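Long-range contact in hypothetical protein yfcE (Escherichia coli, PDB 1SU1), which is of unknown function but carries a calcineurin-like phosphoesterase domain, a two-sheet fold that here holds two zinc ions: residues I163-V171 against S181-V192. Sequence-based numbering, arbitrary orientation.
Sequences IFHFNPGSV and SYGMLDNDVLSV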
loop_
_atom_site.group_PDB
_atom_site.type_symbol
_atom_site.label_atom_id
_atom_site.label_comp_id
_atom_site.label_asym_id
_atom_site.label_seq_id
_atom_site.Cartn_x
_atom_site.Cartn_y
_atom_site.Cartn_z
ATOM N N ILE A 163 18.391 14.316 18.318
ATOM C CA ILE A 163 17.033 13.901 18.647
ATOM C C ILE A 163 17.044 12.837 19.741
ATOM O O ILE A 163 18.099 12.325 20.117
ATOM C CB ILE A 163 16.278 13.332 17.416
ATOM C CG1 ILE A 163 17.035 12.132 16.843
ATOM C CG2 ILE A 163 16.093 14.425 16.365
ATOM C CD1 ILE A 163 16.191 11.257 15.930
ATOM N N PHE A 164 15.858 12.508 20.240
ATOM C CA PHE A 164 15.713 11.505 21.284
ATOM C C PHE A 164 15.130 10.220 20.704
ATOM O O PHE A 164 14.225 10.266 19.872
ATOM C CB PHE A 164 14.765 12.016 22.376
ATOM C CG PHE A 164 15.284 13.198 23.140
ATOM C CD1 PHE A 164 16.319 13.051 24.062
ATOM C CD2 PHE A 164 14.726 14.461 22.949
ATOM C CE1 PHE A 164 16.794 14.151 24.788
ATOM C CE2 PHE A 164 15.189 15.566 23.664
ATOM C CZ PHE A 164 16.230 15.412 24.591
ATOM N N HIS A 165 15.654 9.078 21.135
ATOM C CA HIS A 165 15.133 7.781 20.703
ATOM C C HIS A 165 14.436 7.154 21.916
ATOM O O HIS A 165 14.967 7.198 23.039
ATOM C CB HIS A 165 16.253 6.838 20.246
ATOM C CG HIS A 165 16.883 7.216 18.943
ATOM N ND1 HIS A 165 17.619 6.324 18.193
ATOM C CD2 HIS A 165 16.924 8.392 18.273
ATOM C CE1 HIS A 165 18.088 6.933 17.120
ATOM N NE2 HIS A 165 17.681 8.189 17.145
ATOM N N PHE A 166 13.259 6.573 21.696
ATOM C CA PHE A 166 12.521 5.927 22.772
ATOM C C PHE A 166 11.835 4.656 22.258
ATOM O O PHE A 166 11.056 4.714 21.301
ATOM C CB PHE A 166 11.478 6.878 23.373
ATOM C CG PHE A 166 10.673 6.257 24.490
ATOM C CD1 PHE A 166 11.279 5.902 25.701
ATOM C CD2 PHE A 166 9.314 6.005 24.326
ATOM C CE1 PHE A 166 10.538 5.303 26.727
ATOM C CE2 PHE A 166 8.566 5.407 25.345
ATOM C CZ PHE A 166 9.181 5.056 26.548
ATOM N N ASN A 167 12.137 3.525 22.902
ATOM C CA ASN A 167 11.577 2.216 22.561
ATOM C C ASN A 167 11.185 1.508 23.867
ATOM O O ASN A 167 12.051 1.185 24.669
ATOM C CB ASN A 167 12.622 1.390 21.803
ATOM C CG ASN A 167 12.071 0.066 21.285
ATOM O OD1 ASN A 167 11.094 -0.480 21.821
ATOM N ND2 ASN A 167 12.720 -0.471 20.234
ATOM N N PRO A 168 9.875 1.236 24.074
ATOM C CA PRO A 168 9.272 0.565 25.251
ATOM C C PRO A 168 9.687 -0.878 25.394
ATOM O O PRO A 168 9.462 -1.491 26.430
ATOM C CB PRO A 168 7.763 0.620 24.991
ATOM C CG PRO A 168 7.597 1.799 24.154
ATOM C CD PRO A 168 8.827 1.860 23.245
ATOM N N GLY A 169 10.296 -1.415 24.345
ATOM C CA GLY A 169 10.698 -2.804 24.357
ATOM C C GLY A 169 9.432 -3.600 24.114
ATOM O O GLY A 169 8.377 -3.009 23.840
ATOM N N SER A 170 9.509 -4.926 24.228
ATOM C CA SER A 170 8.334 -5.788 24.025
ATOM C C SER A 170 7.694 -6.175 25.359
ATOM O O SER A 170 8.402 -6.441 26.333
ATOM C CB SER A 170 8.731 -7.080 23.302
ATOM O OG SER A 170 7.622 -7.964 23.187
ATOM N N VAL A 171 6.365 -6.222 25.403
ATOM C CA VAL A 171 5.667 -6.603 26.622
ATOM C C VAL A 171 5.592 -8.122 26.715
ATOM O O VAL A 171 5.110 -8.650 27.706
ATOM C CB VAL A 171 4.209 -6.077 26.660
ATOM C CG1 VAL A 171 4.184 -4.563 26.745
ATOM C CG2 VAL A 171 3.454 -6.560 25.432
ATOM N N SER A 181 8.566 -5.256 29.124
ATOM C CA SER A 181 8.340 -3.852 29.490
ATOM C C SER A 181 7.273 -3.066 28.724
ATOM O O SER A 181 6.734 -3.530 27.724
ATOM C CB SER A 181 9.669 -3.091 29.396
ATOM O OG SER A 181 10.349 -3.391 28.177
ATOM N N TYR A 182 6.960 -1.880 29.244
ATOM C CA TYR A 182 6.009 -0.962 28.636
ATOM C C TYR A 182 6.618 0.426 28.787
ATOM O O TYR A 182 7.719 0.557 29.317
ATOM C CB TYR A 182 4.622 -1.035 29.298
ATOM C CG TYR A 182 4.512 -0.529 30.726
ATOM C CD1 TYR A 182 5.078 -1.237 31.790
ATOM C CD2 TYR A 182 3.768 0.617 31.019
ATOM C CE1 TYR A 182 4.903 -0.813 33.114
ATOM C CE2 TYR A 182 3.588 1.049 32.333
ATOM C CZ TYR A 182 4.155 0.325 33.375
ATOM O OH TYR A 182 3.965 0.744 34.669
ATOM N N GLY A 183 5.924 1.462 28.323
ATOM C CA GLY A 183 6.485 2.800 28.427
ATOM C C GLY A 183 5.477 3.823 28.883
ATOM O O GLY A 183 4.277 3.579 28.863
ATOM N N MET A 184 5.966 4.980 29.302
ATOM C CA MET A 184 5.082 6.033 29.777
ATOM C C MET A 184 5.678 7.408 29.498
ATOM O O MET A 184 6.896 7.581 29.496
ATOM C CB MET A 184 4.859 5.885 31.293
ATOM C CG MET A 184 3.675 6.663 31.856
ATOM S SD MET A 184 2.084 5.858 31.537
ATOM C CE MET A 184 2.508 4.147 31.836
ATOM N N LEU A 185 4.808 8.378 29.248
ATOM C CA LEU A 185 5.235 9.752 29.034
ATOM C C LEU A 185 4.512 10.492 30.142
ATOM O O LEU A 185 3.286 10.424 30.233
ATOM C CB LEU A 185 4.767 10.279 27.667
ATOM C CG LEU A 185 5.157 11.682 27.138
ATOM C CD1 LEU A 185 3.937 12.588 27.111
ATOM C CD2 LEU A 185 6.276 12.297 27.953
ATOM N N ASP A 186 5.261 11.145 31.019
ATOM C CA ASP A 186 4.629 11.899 32.078
ATOM C C ASP A 186 5.108 13.328 31.938
ATOM O O ASP A 186 6.079 13.754 32.580
ATOM C CB ASP A 186 4.976 11.330 33.453
ATOM C CG ASP A 186 4.180 11.995 34.569
ATOM O OD1 ASP A 186 2.974 12.278 34.357
ATOM O OD2 ASP A 186 4.756 12.232 35.657
ATOM N N ASN A 187 4.430 14.042 31.043
ATOM C CA ASN A 187 4.722 15.433 30.737
ATOM C C ASN A 187 6.054 15.636 30.011
ATOM O O ASN A 187 6.056 15.847 28.796
ATOM C CB ASN A 187 4.654 16.265 32.019
ATOM C CG ASN A 187 3.315 16.114 32.731
ATOM O OD1 ASN A 187 2.255 16.222 32.111
ATOM N ND2 ASN A 187 3.360 15.861 34.035
ATOM N N ASP A 188 7.179 15.560 30.723
ATOM C CA ASP A 188 8.477 15.756 30.079
ATOM C C ASP A 188 9.503 14.634 30.230
ATOM O O ASP A 188 10.679 14.829 29.920
ATOM C CB ASP A 188 9.112 17.064 30.548
ATOM C CG ASP A 188 9.330 17.103 32.056
ATOM O OD1 ASP A 188 9.679 16.048 32.637
ATOM O OD2 ASP A 188 9.164 18.190 32.659
ATOM N N VAL A 189 9.076 13.465 30.697
ATOM C CA VAL A 189 10.003 12.345 30.839
ATOM C C VAL A 189 9.423 11.086 30.218
ATOM O O VAL A 189 8.233 10.815 30.352
ATOM C CB VAL A 189 10.350 12.055 32.337
ATOM C CG1 VAL A 189 11.290 10.851 32.426
ATOM C CG2 VAL A 189 11.010 13.280 32.978
ATOM N N LEU A 190 10.267 10.339 29.512
ATOM C CA LEU A 190 9.846 9.094 28.885
ATOM C C LEU A 190 10.538 7.951 29.625
ATOM O O LEU A 190 11.765 7.931 29.728
ATOM C CB LEU A 190 10.253 9.071 27.409
ATOM C CG LEU A 190 9.391 9.889 26.438
ATOM C CD1 LEU A 190 10.149 10.102 25.135
ATOM C CD2 LEU A 190 8.074 9.162 26.196
ATOM N N SER A 191 9.758 6.986 30.105
ATOM C CA SER A 191 10.326 5.868 30.867
ATOM C C SER A 191 9.962 4.472 30.379
ATOM O O SER A 191 8.815 4.208 30.017
ATOM C CB SER A 191 9.891 5.964 32.342
ATOM O OG SER A 191 10.237 7.210 32.924
ATOM N N VAL A 192 10.946 3.580 30.395
ATOM C CA VAL A 192 10.730 2.179 30.049
ATOM C C VAL A 192 10.569 1.509 31.428
ATOM O O VAL A 192 11.451 1.618 32.280
ATOM C CB VAL A 192 11.945 1.567 29.333
ATOM C CG1 VAL A 192 11.644 0.124 28.949
ATOM C CG2 VAL A 192 12.284 2.380 28.084
HETATM O O HOH W 1 6.182 -2.398 25.190
#
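F166 faces L190 where strand 163-167 of one sheet packs on strand 189-192 of the other, the two axes 7.9 Å apart and 37° from parallel; past P168 the chain drops onto S181, which starts strand 181-186. F166, with the largest single share of buried surface, extends away from its backbone N (chi1 180°), carrying its ring across to the hairpin, and L190 CB sits over one face in a CH-pi contact, 3.9 Å from the centroid. F166 CZ points edge-on at S191 O, the acceptor of M184 N, and V192 CG2 meets F166 CE1 obliquely at 3.7 Å. P168 CB lies against the backbone of G183.

Beyond it the contact turns polar. S181 OG donates to P168 O (2.7 Å), slightly tilted from the carbonyl plane, and S181 N gives a nearly straight bond to S170 O (3.0 Å, 170°) from above the plane of that carbonyl. A water donates to both G169 O and S181 O, while N167 OD1 accepts from G169 N in an Asx turn. S170 OG turns off to D33 O, the backbone of a zinc ligand. The patch between the strands is mainly apolar, and backbone-directed bonds fix the loop beside the metal site.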